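Side-chain contacts in processed glycerol phosphate lipoteichoic acid synthase 2 (Bacillus subtilis, PDB 2W8D), which belongs to the sulfatase family of the alkaline phosphatase clan and binds a magnesium ion in its C-terminal domain: residues I35-E40 with E236-D241; P180-L185 with T191-L196; K62-N67 with P291-A296; D208-A213 with L231-E236. One frame throughout, in Å; residues are numbered along the deposited sequence.

Interaction 1: I35-E40 with E236-D241; sequences IYVSLE and EQFFND. With MG (magnesium ion), chain C.
Phe238 points its ring from helix 219-244 at two branched side chains of the central sheet, Ile35 and Val37, which lie two positions apart on strand 33-39. The two methyls reach the ring differently. Ile35 CG2 comes in at the edge, near the ring plane, 3.9 Å from Phe238 CE2 and equally close to CZ, the two side chains crossing at a slant. Val37 CG2 lies 3.8 Å from Phe238 CE2 at an oblique angle, and there the side chains run past each other in opposite directions. With CG anti to the backbone N of Phe238 (chi1 -171°), the ring is carried off the helix down to the strand. Around the rest of it, Phe175 of helix 171-183 stacks on the ring and Phe193 of the neighbouring strand meets it with planes about 55° apart.

At the far end of the segment the strand gives way to Glu40, whose chain bends at chi2 (46°) to bring both carboxylate oxygens to the magnesium ion, OE1 at 2.2 Å and OE2 at 2.1 Å. Phosphothreonine Thr84, Asp258 and His259 complete this metal site. Thr195 OG1 bonds to both Ser38 O and Glu40 N, so the backbone carrying the ligand is itself tied to the residue that follows the neighbouring strand 189-194.

The contact between helix and strand is thus purely apolar, two methyl groups against one aromatic ring, whereas the same strand ends in a bidentate carboxylate; the two-oxygen grip should fix the rotation of the Glu40 group about its last bond.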
loop_
_atom_site.group_PDB
_atom_site.type_symbol
_atom_site.label_atom_id
_atom_site.label_comp_id
_atom_site.label_asym_id
_atom_site.label_seq_id
_atom_site.Cartn_x
_atom_site.Cartn_y
_atom_site.Cartn_z
ATOM N N ILE A 35 5.424 7.155 8.865
ATOM C CA ILE A 35 4.180 7.783 8.446
ATOM C C ILE A 35 3.763 7.098 7.122
ATOM O O ILE A 35 4.414 7.266 6.091
ATOM C CB ILE A 35 4.381 9.318 8.233
ATOM C CG1 ILE A 35 4.737 10.042 9.547
ATOM C CG2 ILE A 35 3.155 9.948 7.581
ATOM C CD1 ILE A 35 5.227 11.498 9.375
ATOM N N TYR A 36 2.700 6.303 7.146
ATOM C CA TYR A 36 2.213 5.727 5.914
ATOM C C TYR A 36 1.152 6.661 5.372
ATOM O O TYR A 36 0.364 7.221 6.150
ATOM C CB TYR A 36 1.568 4.345 6.158
ATOM C CG TYR A 36 2.471 3.160 6.098
ATOM C CD1 TYR A 36 3.170 2.727 7.217
ATOM C CD2 TYR A 36 2.562 2.400 4.934
ATOM C CE1 TYR A 36 3.976 1.579 7.182
ATOM C CE2 TYR A 36 3.367 1.248 4.878
ATOM C CZ TYR A 36 4.073 0.857 6.015
ATOM O OH TYR A 36 4.864 -0.264 5.958
ATOM N N VAL A 37 1.102 6.794 4.054
ATOM C CA VAL A 37 0.007 7.471 3.355
ATOM C C VAL A 37 -0.553 6.593 2.250
ATOM O O VAL A 37 0.164 6.218 1.335
ATOM C CB VAL A 37 0.432 8.798 2.695
ATOM C CG1 VAL A 37 -0.786 9.468 2.084
ATOM C CG2 VAL A 37 1.144 9.713 3.733
ATOM N N SER A 38 -1.834 6.262 2.356
ATOM C CA SER A 38 -2.536 5.531 1.331
ATOM C C SER A 38 -3.138 6.521 0.352
ATOM O O SER A 38 -4.046 7.274 0.705
ATOM C CB SER A 38 -3.640 4.683 1.980
ATOM O OG SER A 38 -4.582 4.217 1.029
ATOM N N LEU A 39 -2.628 6.501 -0.883
ATOM C CA LEU A 39 -3.028 7.391 -1.992
ATOM C C LEU A 39 -4.152 6.758 -2.774
ATOM O O LEU A 39 -3.912 5.907 -3.650
ATOM C CB LEU A 39 -1.844 7.586 -2.922
ATOM C CG LEU A 39 -0.584 8.146 -2.263
ATOM C CD1 LEU A 39 0.585 8.163 -3.215
ATOM C CD2 LEU A 39 -0.832 9.552 -1.725
ATOM N N GLU A 40 -5.379 7.148 -2.459
ATOM C CA GLU A 40 -6.583 6.507 -2.971
ATOM C C GLU A 40 -6.626 6.394 -4.503
ATOM O O GLU A 40 -6.515 7.424 -5.220
ATOM C CB GLU A 40 -7.810 7.314 -2.500
ATOM C CG GLU A 40 -9.172 6.702 -2.795
ATOM C CD GLU A 40 -9.276 5.219 -2.461
ATOM O OE1 GLU A 40 -9.146 4.835 -1.262
ATOM O OE2 GLU A 40 -9.480 4.427 -3.418
ATOM N N GLU A 236 1.727 17.529 -1.162
ATOM C CA GLU A 236 2.604 18.717 -1.088
ATOM C C GLU A 236 2.390 19.507 0.203
ATOM O O GLU A 236 3.348 19.763 0.943
ATOM C CB GLU A 236 2.421 19.637 -2.321
ATOM C CG GLU A 236 3.169 20.998 -2.200
ATOM C CD GLU A 236 3.021 21.913 -3.415
ATOM O OE1 GLU A 236 2.046 21.799 -4.182
ATOM O OE2 GLU A 236 3.889 22.797 -3.588
ATOM N N GLN A 237 1.141 19.869 0.499
ATOM C CA GLN A 237 0.857 20.608 1.748
ATOM C C GLN A 237 1.293 19.776 2.965
ATOM O O GLN A 237 2.034 20.257 3.805
ATOM C CB GLN A 237 -0.617 21.028 1.827
ATOM C CG GLN A 237 -1.115 21.439 3.211
ATOM C CD GLN A 237 -2.522 20.920 3.504
ATOM O OE1 GLN A 237 -3.434 21.131 2.710
ATOM N NE2 GLN A 237 -2.701 20.231 4.657
ATOM N N PHE A 238 0.877 18.524 3.041
ATOM C CA PHE A 238 1.316 17.615 4.117
ATOM C C PHE A 238 2.841 17.609 4.324
ATOM O O PHE A 238 3.325 17.741 5.463
ATOM C CB PHE A 238 0.801 16.206 3.842
ATOM C CG PHE A 238 1.002 15.230 4.964
ATOM C CD1 PHE A 238 0.650 15.554 6.293
ATOM C CD2 PHE A 238 1.457 13.941 4.687
ATOM C CE1 PHE A 238 0.792 14.604 7.339
ATOM C CE2 PHE A 238 1.592 12.964 5.732
ATOM C CZ PHE A 238 1.253 13.306 7.068
ATOM N N PHE A 239 3.591 17.459 3.235
ATOM C CA PHE A 239 5.055 17.540 3.275
ATOM C C PHE A 239 5.562 18.895 3.761
ATOM O O PHE A 239 6.458 18.937 4.593
ATOM C CB PHE A 239 5.657 17.240 1.894
ATOM C CG PHE A 239 5.977 15.786 1.655
ATOM C CD1 PHE A 239 5.031 14.807 1.847
ATOM C CD2 PHE A 239 7.233 15.414 1.225
ATOM C CE1 PHE A 239 5.334 13.480 1.603
ATOM C CE2 PHE A 239 7.532 14.080 0.987
ATOM C CZ PHE A 239 6.606 13.135 1.153
ATOM N N ASN A 240 5.016 20.003 3.256
ATOM C CA ASN A 240 5.431 21.328 3.755
ATOM C C ASN A 240 5.256 21.401 5.266
ATOM O O ASN A 240 6.165 21.792 5.977
ATOM C CB ASN A 240 4.656 22.477 3.097
ATOM C CG ASN A 240 5.001 22.669 1.629
ATOM O OD1 ASN A 240 6.152 22.506 1.194
ATOM N ND2 ASN A 240 3.993 23.035 0.847
ATOM N N ASP A 241 4.087 20.993 5.750
ATOM C CA ASP A 241 3.802 20.989 7.198
ATOM C C ASP A 241 4.671 20.011 7.993
ATOM O O ASP A 241 5.071 20.318 9.102
ATOM C CB ASP A 241 2.312 20.772 7.478
ATOM C CG ASP A 241 1.447 21.968 7.071
ATOM O OD1 ASP A 241 1.985 23.064 6.825
ATOM O OD2 ASP A 241 0.208 21.815 6.991
HETATM MG MG MG C . -9.312 2.788 -2.153
#

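Interaction 2: P180-L185 with T191-L196; sequences PLLESL and TKFITL
The Phe193 ring turns its edge to helix 171-183: Leu182 CD1 sits near the ring plane, 4.2 Å from Phe193 CZ. Phe129 of strand 125-130 stacks on the same ring. The contact packs a helix on the strand that follows it in the chain, since helix 171-183 leads into strand 189-194, which pairs in parallel with strands 33-39 and 125-130 of the central sheet.

Beside the ring, the methyl of Thr191 is met by two leucines, both from the helix side: Leu182 of helix 171-183 and Leu185 of the chain that follows. Thr191 CG2 is 3.8 Å from Leu182 CD1, the two side chains crossing near a right angle, and 3.5 Å from Leu185 CD2. Thr191 has chi1 of 51°, which places OG1 between N and C and lets CG2 face the leucines, while OG1 bonds to Val34 O on the adjacent strand.

Leu181 O takes two bonds from one residue: Ser184 OG at 3.1 Å and Ser184 N at 3.2 Å arrive on the same face of its plane, with OG tilted 22° out of it.

Thr191 therefore works in two ways, its hydroxyl spent on the sheet, so that a polar residue is buried with its hydrogen-bonding group satisfied, and its methyl making the closest approach to the leucines.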
loop_
_atom_site.group_PDB
_atom_site.type_symbol
_atom_site.label_atom_id
_atom_site.label_comp_id
_atom_site.label_asym_id
_atom_site.label_seq_id
_atom_site.Cartn_x
_atom_site.Cartn_y
_atom_site.Cartn_z
ATOM N N PRO A 180 -1.972 18.934 14.486
ATOM C CA PRO A 180 -1.869 18.941 15.967
ATOM C C PRO A 180 -2.126 17.573 16.585
ATOM O O PRO A 180 -1.583 17.246 17.627
ATOM C CB PRO A 180 -2.954 19.940 16.418
ATOM C CG PRO A 180 -3.826 20.161 15.211
ATOM C CD PRO A 180 -2.980 19.891 13.994
ATOM N N LEU A 181 -2.936 16.757 15.929
ATOM C CA LEU A 181 -3.167 15.437 16.442
ATOM C C LEU A 181 -1.866 14.644 16.319
ATOM O O LEU A 181 -1.437 13.985 17.255
ATOM C CB LEU A 181 -4.337 14.784 15.715
ATOM C CG LEU A 181 -5.630 15.600 15.809
ATOM C CD1 LEU A 181 -6.647 15.015 14.864
ATOM C CD2 LEU A 181 -6.200 15.705 17.299
ATOM N N LEU A 182 -1.203 14.755 15.186
ATOM C CA LEU A 182 0.028 14.009 14.964
ATOM C C LEU A 182 1.174 14.465 15.860
ATOM O O LEU A 182 1.969 13.639 16.309
ATOM C CB LEU A 182 0.462 14.125 13.512
ATOM C CG LEU A 182 1.756 13.398 13.194
ATOM C CD1 LEU A 182 1.517 11.879 13.192
ATOM C CD2 LEU A 182 2.276 13.896 11.862
ATOM N N GLU A 183 1.249 15.770 16.102
ATOM C CA GLU A 183 2.287 16.372 16.913
ATOM C C GLU A 183 2.075 16.117 18.417
ATOM O O GLU A 183 2.967 16.364 19.223
ATOM C CB GLU A 183 2.367 17.883 16.608
ATOM C CG GLU A 183 2.790 18.185 15.148
ATOM C CD GLU A 183 2.325 19.557 14.585
ATOM O OE1 GLU A 183 1.770 20.403 15.317
ATOM O OE2 GLU A 183 2.524 19.790 13.368
ATOM N N SER A 184 0.903 15.601 18.792
ATOM C CA SER A 184 0.641 15.253 20.187
ATOM C C SER A 184 1.092 13.803 20.495
ATOM O O SER A 184 1.069 13.364 21.638
ATOM C CB SER A 184 -0.839 15.496 20.548
ATOM O OG SER A 184 -1.637 14.341 20.284
ATOM N N LEU A 185 1.535 13.078 19.479
ATOM C CA LEU A 185 1.872 11.666 19.661
ATOM C C LEU A 185 3.235 11.485 20.320
ATOM O O LEU A 185 4.239 12.024 19.852
ATOM C CB LEU A 185 1.832 10.918 18.325
ATOM C CG LEU A 185 0.581 10.133 17.907
ATOM C CD1 LEU A 185 -0.724 10.847 18.212
ATOM C CD2 LEU A 185 0.646 9.745 16.414
ATOM N N THR A 191 2.247 5.596 12.069
ATOM C CA THR A 191 0.966 6.232 11.742
ATOM C C THR A 191 0.534 5.979 10.316
ATOM O O THR A 191 1.385 5.806 9.435
ATOM C CB THR A 191 1.006 7.762 11.927
ATOM O OG1 THR A 191 2.139 8.302 11.237
ATOM C CG2 THR A 191 1.119 8.093 13.371
ATOM N N LYS A 192 -0.788 5.950 10.108
ATOM C CA LYS A 192 -1.382 5.695 8.806
ATOM C C LYS A 192 -2.349 6.800 8.456
ATOM O O LYS A 192 -3.280 7.066 9.229
ATOM C CB LYS A 192 -2.153 4.363 8.787
ATOM C CG LYS A 192 -1.301 3.086 8.900
ATOM C CD LYS A 192 -2.014 2.009 9.786
ATOM C CE LYS A 192 -3.413 1.719 9.303
ATOM N NZ LYS A 192 -3.384 1.337 7.842
ATOM N N PHE A 193 -2.139 7.422 7.291
ATOM C CA PHE A 193 -3.076 8.399 6.762
ATOM C C PHE A 193 -3.840 7.850 5.554
ATOM O O PHE A 193 -3.251 7.569 4.495
ATOM C CB PHE A 193 -2.323 9.674 6.384
ATOM C CG PHE A 193 -1.840 10.469 7.572
ATOM C CD1 PHE A 193 -2.526 11.589 7.985
ATOM C CD2 PHE A 193 -0.703 10.083 8.274
ATOM C CE1 PHE A 193 -2.082 12.321 9.094
ATOM C CE2 PHE A 193 -0.254 10.797 9.340
ATOM C CZ PHE A 193 -0.935 11.933 9.769
ATOM N N ILE A 194 -5.145 7.655 5.715
ATOM C CA ILE A 194 -5.947 7.083 4.630
ATOM C C ILE A 194 -6.727 8.193 3.928
ATOM O O ILE A 194 -7.701 8.720 4.481
ATOM C CB ILE A 194 -6.921 5.969 5.119
ATOM C CG1 ILE A 194 -6.257 5.037 6.158
ATOM C CG2 ILE A 194 -7.564 5.205 3.873
ATOM C CD1 ILE A 194 -5.078 4.200 5.650
ATOM N N THR A 195 -6.276 8.563 2.728
ATOM C CA THR A 195 -6.903 9.639 1.960
ATOM C C THR A 195 -8.230 9.136 1.417
ATOM O O THR A 195 -8.432 7.943 1.348
ATOM C CB THR A 195 -5.988 10.168 0.805
ATOM O OG1 THR A 195 -5.759 9.148 -0.206
ATOM C CG2 THR A 195 -4.668 10.646 1.381
ATOM N N LEU A 196 -9.090 10.060 0.993
ATOM C CA LEU A 196 -10.470 9.813 0.559
ATOM C C LEU A 196 -10.880 10.423 -0.779
ATOM O O LEU A 196 -11.806 9.904 -1.429
ATOM C CB LEU A 196 -11.429 10.432 1.580
ATOM C CG LEU A 196 -11.800 9.487 2.711
ATOM C CD1 LEU A 196 -12.683 10.167 3.731
ATOM C CD2 LEU A 196 -12.424 8.182 2.147
#

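Interaction 3: K62-N67 with P291-A296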
loop_
_atom_site.group_PDB
_atom_site.type_symbol
_atom_site.label_atom_id
_atom_site.label_comp_id
_atom_site.label_asym_id
_atom_site.label_seq_id
_atom_site.Cartn_x
_atom_site.Cartn_y
_atom_site.Cartn_z
ATOM N N LYS A 62 8.205 15.151 -8.709
ATOM C CA LYS A 62 9.488 15.633 -8.183
ATOM C C LYS A 62 10.117 14.549 -7.288
ATOM O O LYS A 62 11.292 14.240 -7.407
ATOM C CB LYS A 62 9.330 16.961 -7.431
ATOM C CG LYS A 62 10.642 17.699 -7.258
ATOM C CD LYS A 62 10.524 18.936 -6.362
ATOM C CE LYS A 62 10.261 18.578 -4.905
ATOM N NZ LYS A 62 10.608 19.726 -4.009
ATOM N N LEU A 63 9.320 13.938 -6.441
ATOM C CA LEU A 63 9.809 12.837 -5.602
ATOM C C LEU A 63 10.330 11.674 -6.435
ATOM O O LEU A 63 11.341 11.060 -6.094
ATOM C CB LEU A 63 8.685 12.322 -4.697
ATOM C CG LEU A 63 8.053 13.346 -3.764
ATOM C CD1 LEU A 63 7.004 12.679 -2.933
ATOM C CD2 LEU A 63 9.130 13.991 -2.862
ATOM N N ALA A 64 9.590 11.356 -7.496
ATOM C CA ALA A 64 9.968 10.335 -8.431
ATOM C C ALA A 64 11.295 10.652 -9.087
ATOM O O ALA A 64 12.033 9.731 -9.424
ATOM C CB ALA A 64 8.862 10.127 -9.490
ATOM N N HIS A 65 11.621 11.942 -9.238
ATOM C CA HIS A 65 12.831 12.315 -9.950
ATOM C C HIS A 65 13.974 12.842 -9.103
ATOM O O HIS A 65 15.054 13.111 -9.634
ATOM C CB HIS A 65 12.509 13.258 -11.119
ATOM C CG HIS A 65 11.761 12.571 -12.211
ATOM N ND1 HIS A 65 12.352 11.634 -13.032
ATOM C CD2 HIS A 65 10.457 12.621 -12.572
ATOM C CE1 HIS A 65 11.453 11.167 -13.878
ATOM N NE2 HIS A 65 10.296 11.753 -13.623
ATOM N N ASP A 66 13.749 12.939 -7.785
ATOM C CA ASP A 66 14.750 13.549 -6.897
ATOM C C ASP A 66 15.931 12.627 -6.614
ATOM O O ASP A 66 15.948 11.479 -7.009
ATOM C CB ASP A 66 14.129 14.113 -5.593
ATOM C CG ASP A 66 13.638 13.031 -4.637
ATOM O OD1 ASP A 66 14.096 11.876 -4.725
ATOM O OD2 ASP A 66 12.789 13.340 -3.776
ATOM N N ASN A 67 16.915 13.150 -5.904
ATOM C CA ASN A 67 18.114 12.406 -5.578
ATOM C C ASN A 67 18.052 11.665 -4.235
ATOM O O ASN A 67 19.046 11.086 -3.807
ATOM C CB ASN A 67 19.312 13.349 -5.629
ATOM C CG ASN A 67 19.112 14.635 -4.787
ATOM O OD1 ASN A 67 18.233 14.722 -3.918
ATOM N ND2 ASN A 67 19.957 15.634 -5.046
ATOM N N PRO A 291 2.055 3.519 -7.569
ATOM C CA PRO A 291 3.321 4.087 -7.114
ATOM C C PRO A 291 3.595 3.743 -5.656
ATOM O O PRO A 291 2.652 3.521 -4.892
ATOM C CB PRO A 291 3.149 5.599 -7.301
ATOM C CG PRO A 291 1.662 5.839 -7.355
ATOM C CD PRO A 291 0.981 4.511 -7.726
ATOM N N LEU A 292 4.881 3.620 -5.320
ATOM C CA LEU A 292 5.334 3.418 -3.970
ATOM C C LEU A 292 6.493 4.372 -3.797
ATOM O O LEU A 292 7.411 4.357 -4.605
ATOM C CB LEU A 292 5.795 1.983 -3.735
ATOM C CG LEU A 292 6.508 1.819 -2.375
ATOM C CD1 LEU A 292 5.596 2.056 -1.122
ATOM C CD2 LEU A 292 7.176 0.446 -2.261
ATOM N N PHE A 293 6.429 5.207 -2.770
ATOM C CA PHE A 293 7.501 6.163 -2.452
ATOM C C PHE A 293 7.939 5.879 -1.016
ATOM O O PHE A 293 7.086 5.629 -0.166
ATOM C CB PHE A 293 6.986 7.617 -2.500
ATOM C CG PHE A 293 6.559 8.073 -3.851
ATOM C CD1 PHE A 293 7.460 8.684 -4.698
ATOM C CD2 PHE A 293 5.242 7.900 -4.287
ATOM C CE1 PHE A 293 7.069 9.115 -5.981
ATOM C CE2 PHE A 293 4.855 8.346 -5.540
ATOM C CZ PHE A 293 5.784 8.956 -6.390
ATOM N N ILE A 294 9.247 5.872 -0.761
ATOM C CA ILE A 294 9.761 5.787 0.596
ATOM C C ILE A 294 10.835 6.871 0.762
ATOM O O ILE A 294 11.876 6.822 0.100
ATOM C CB ILE A 294 10.422 4.417 0.920
ATOM C CG1 ILE A 294 9.445 3.261 0.823
ATOM C CG2 ILE A 294 11.018 4.433 2.296
ATOM C CD1 ILE A 294 10.135 1.933 0.924
ATOM N N HIS A 295 10.570 7.843 1.625
ATOM C CA HIS A 295 11.599 8.787 2.005
ATOM C C HIS A 295 11.960 8.493 3.444
ATOM O O HIS A 295 11.172 8.703 4.351
ATOM C CB HIS A 295 11.158 10.236 1.816
ATOM C CG HIS A 295 12.253 11.225 2.090
ATOM N ND1 HIS A 295 12.518 11.711 3.349
ATOM C CD2 HIS A 295 13.182 11.780 1.271
ATOM C CE1 HIS A 295 13.561 12.525 3.303
ATOM N NE2 HIS A 295 13.980 12.584 2.050
ATOM N N ALA A 296 13.134 7.901 3.615
ATOM C CA ALA A 296 13.679 7.555 4.894
ATOM C C ALA A 296 14.746 8.593 5.103
ATOM O O ALA A 296 15.706 8.695 4.317
ATOM C CB ALA A 296 14.271 6.188 4.847
#
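The last turn of helix 58-65 lies over strand 292-296, with the CA atoms of Ala64 and Phe293 7.7 Å apart. Phe293 bridges that gap alone among the strand residues: its CG is anti to the carbonyl carbon (chi1 -65°), and the ring rises to the helix with CE1 foremost. That atom comes within 3.7 Å of Ala64 N, which sits at the ring edge, and Ala64 CA lies in the ring plane beyond the same rim. Ala64 CB is a little farther, 4.1 Å from Phe293 CE1. Leu63 takes an oblique position instead, its CB 3.8 Å from Phe293 CE1 and as near to CD1. What the phenyl ring meets is thus mostly the helix backbone and its first side-chain carbons, not long branches. Tyr71, from the antiparallel strand 70-76, stacks with the ring, and Met255 of strand 251-257 touches both Phe293 and Leu63.

Past the helix end the chemistry turns polar. Asp66 makes an Asx turn, OD1 accepting from Glu68 N, and the same oxygen forms a salt bridge with Lys303; OD2 bonds to Thr69 OG1. His295, which stacks with Tyr248, bonds through NE2 to Glu68 OE1, and Asp66 OD2 is 6.0 Å from His295 NE2, too far for contact.

Between these two segments the contact is van der Waals packing of one buried ring on a helix turn, while the Asp66 carboxylate just past the helix has several partners; Lys303 probably offsets some of the negative charge of Asp66.

Interaction 4: D208-A213 with L231-E236; sequences DTDFPA and LDQSIE
The long loop between strand 189-194 and helix 219-244 folds back on the helix it leads into, and at the surface Thr209 and Asp210 reach Gln233. Thr209 OG1 stands 2.9 Å from Gln233 OE1, the two side chains crossing obliquely. The firm partner of that amide oxygen is Lys172, whose NZ donates a hydrogen bond to it. Gln233 gets there by leaving the helix with CG anti to the carbonyl carbon (chi1 -62°) and then running straight (chi2 177°), so the amide is held well out from the helix axis.

The other end of the amide faces Asp210. Gln233 NE2 is 4.1 Å from Asp210 OD1, too long for a bond, yet carboxylate and amide are turned nearly alike, their planes 18° apart. This would suit a favourable electrostatic attraction between the amide N-H groups and the acid, while Lys172 on the oxygen side would polarise the amide the same way. Thr209 and Asp210 also touch a neighbouring molecule in the crystal, so their exact pose may owe something to the packing.

Further along the loop, Phe211 carries Pro212 CD on one face, 3.5 Å above the ring plane, and stacks with His229 of the helix. Earlier in the loop Asp208 forms a salt bridge with Lys170, just ahead of helix 171-183. Helix 219-244 thus lies between several elements: the loop at Gln233, helix 171-183 against Ser234, and helix 58-65, where Asp232 accepts from the backbone N atoms of Phe59 and Leu60.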
loop_
_atom_site.group_PDB
_atom_site.type_symbol
_atom_site.label_atom_id
_atom_site.label_comp_id
_atom_site.label_asym_id
_atom_site.label_seq_id
_atom_site.Cartn_x
_atom_site.Cartn_y
_atom_site.Cartn_z
ATOM N N ASP A 208 -12.272 23.656 -6.005
ATOM C CA ASP A 208 -11.285 23.039 -5.125
ATOM C C ASP A 208 -9.975 22.699 -5.827
ATOM O O ASP A 208 -8.945 22.516 -5.175
ATOM C CB ASP A 208 -11.864 21.826 -4.410
ATOM C CG ASP A 208 -12.432 22.187 -3.052
ATOM O OD1 ASP A 208 -12.291 23.359 -2.605
ATOM O OD2 ASP A 208 -13.021 21.289 -2.422
ATOM N N THR A 209 -10.017 22.634 -7.154
ATOM C CA THR A 209 -8.792 22.570 -7.933
ATOM C C THR A 209 -9.004 23.263 -9.286
ATOM O O THR A 209 -10.146 23.491 -9.707
ATOM C CB THR A 209 -8.214 21.098 -7.992
ATOM O OG1 THR A 209 -6.882 21.082 -7.446
ATOM C CG2 THR A 209 -8.270 20.461 -9.417
ATOM N N ASP A 210 -7.909 23.650 -9.931
ATOM C CA ASP A 210 -7.982 24.438 -11.172
ATOM C C ASP A 210 -7.629 23.637 -12.429
ATOM O O ASP A 210 -7.619 24.173 -13.547
ATOM C CB ASP A 210 -7.082 25.674 -11.076
ATOM C CG ASP A 210 -5.655 25.335 -10.649
ATOM O OD1 ASP A 210 -5.466 24.433 -9.787
ATOM O OD2 ASP A 210 -4.723 25.990 -11.172
ATOM N N PHE A 211 -7.339 22.359 -12.245
ATOM C CA PHE A 211 -6.837 21.537 -13.338
ATOM C C PHE A 211 -7.884 21.267 -14.418
ATOM O O PHE A 211 -9.038 21.048 -14.098
ATOM C CB PHE A 211 -6.330 20.215 -12.766
ATOM C CG PHE A 211 -5.230 19.603 -13.561
ATOM C CD1 PHE A 211 -3.947 20.135 -13.513
ATOM C CD2 PHE A 211 -5.477 18.489 -14.370
ATOM C CE1 PHE A 211 -2.924 19.573 -14.258
ATOM C CE2 PHE A 211 -4.460 17.908 -15.123
ATOM C CZ PHE A 211 -3.184 18.456 -15.083
ATOM N N PRO A 212 -7.481 21.253 -15.700
ATOM C CA PRO A 212 -8.424 20.829 -16.737
ATOM C C PRO A 212 -8.796 19.339 -16.644
ATOM O O PRO A 212 -8.051 18.521 -16.067
ATOM C CB PRO A 212 -7.650 21.073 -18.028
ATOM C CG PRO A 212 -6.244 20.921 -17.634
ATOM C CD PRO A 212 -6.158 21.554 -16.269
ATOM N N ALA A 213 -9.951 18.982 -17.193
ATOM C CA ALA A 213 -10.312 17.570 -17.276
ATOM C C ALA A 213 -9.726 17.113 -18.597
ATOM O O ALA A 213 -9.605 17.913 -19.512
ATOM C CB ALA A 213 -11.827 17.387 -17.237
ATOM N N LEU A 231 -5.247 15.491 -5.052
ATOM C CA LEU A 231 -4.474 14.587 -4.188
ATOM C C LEU A 231 -2.999 15.040 -4.122
ATOM O O LEU A 231 -2.416 15.127 -3.047
ATOM C CB LEU A 231 -4.564 13.132 -4.695
ATOM C CG LEU A 231 -3.870 12.043 -3.849
ATOM C CD1 LEU A 231 -4.110 12.203 -2.330
ATOM C CD2 LEU A 231 -4.276 10.625 -4.242
ATOM N N ASP A 232 -2.427 15.331 -5.277
ATOM C CA ASP A 232 -1.043 15.758 -5.355
ATOM C C ASP A 232 -0.753 17.065 -4.582
ATOM O O ASP A 232 0.244 17.163 -3.896
ATOM C CB ASP A 232 -0.636 15.913 -6.805
ATOM C CG ASP A 232 0.838 16.175 -6.971
ATOM O OD1 ASP A 232 1.591 15.177 -6.824
ATOM O OD2 ASP A 232 1.233 17.350 -7.267
ATOM N N GLN A 233 -1.633 18.049 -4.679
ATOM C CA GLN A 233 -1.520 19.263 -3.859
ATOM C C GLN A 233 -1.613 18.988 -2.365
ATOM O O GLN A 233 -0.914 19.622 -1.582
ATOM C CB GLN A 233 -2.546 20.303 -4.299
ATOM C CG GLN A 233 -2.327 20.744 -5.762
ATOM C CD GLN A 233 -3.365 21.740 -6.282
ATOM O OE1 GLN A 233 -4.533 21.719 -5.882
ATOM N NE2 GLN A 233 -2.935 22.618 -7.183
ATOM N N SER A 234 -2.468 18.050 -1.973
ATOM C CA SER A 234 -2.646 17.649 -0.586
ATOM C C SER A 234 -1.381 17.035 -0.023
ATOM O O SER A 234 -1.057 17.267 1.120
ATOM C CB SER A 234 -3.764 16.600 -0.457
ATOM O OG SER A 234 -5.003 17.047 -0.984
ATOM N N ILE A 235 -0.682 16.222 -0.810
ATOM C CA ILE A 235 0.545 15.578 -0.341
ATOM C C ILE A 235 1.629 16.646 -0.172
ATOM O O ILE A 235 2.344 16.657 0.840
ATOM C CB ILE A 235 1.050 14.466 -1.302
ATOM C CG1 ILE A 235 0.018 13.338 -1.421
ATOM C CG2 ILE A 235 2.454 13.960 -0.867
ATOM C CD1 ILE A 235 -0.612 12.949 -0.080
ATOM N N GLU A 236 1.727 17.529 -1.162
ATOM C CA GLU A 236 2.604 18.717 -1.088
ATOM C C GLU A 236 2.390 19.507 0.203
ATOM O O GLU A 236 3.348 19.763 0.943
ATOM C CB GLU A 236 2.421 19.637 -2.321
ATOM C CG GLU A 236 3.169 20.998 -2.200
ATOM C CD GLU A 236 3.021 21.913 -3.415
ATOM O OE1 GLU A 236 2.046 21.799 -4.182
ATOM O OE2 GLU A 236 3.889 22.797 -3.588
#

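From the N terminus, strand 33-39 opens interaction 1 and helix 58-65 opens interaction 3. Interaction 2 then closes a short turn, 180-185 back to 191-196, and interaction 4 follows it in series, tying the loop at 208-213 to the helix at 231-236. Interaction 1 closes next, at 236-241 on that same helix, with Glu236 common to both. Interaction 3 closes last, at 291-296, so interactions 1 and 3 cross, and each encloses interactions 2 and 4. Interactions 1, 2 and 3 lay three different helices on one mixed sheet; interactions 1 and 2 use neighbouring strands, whereas interaction 4 is a surface contact of the loop with helix 219-244.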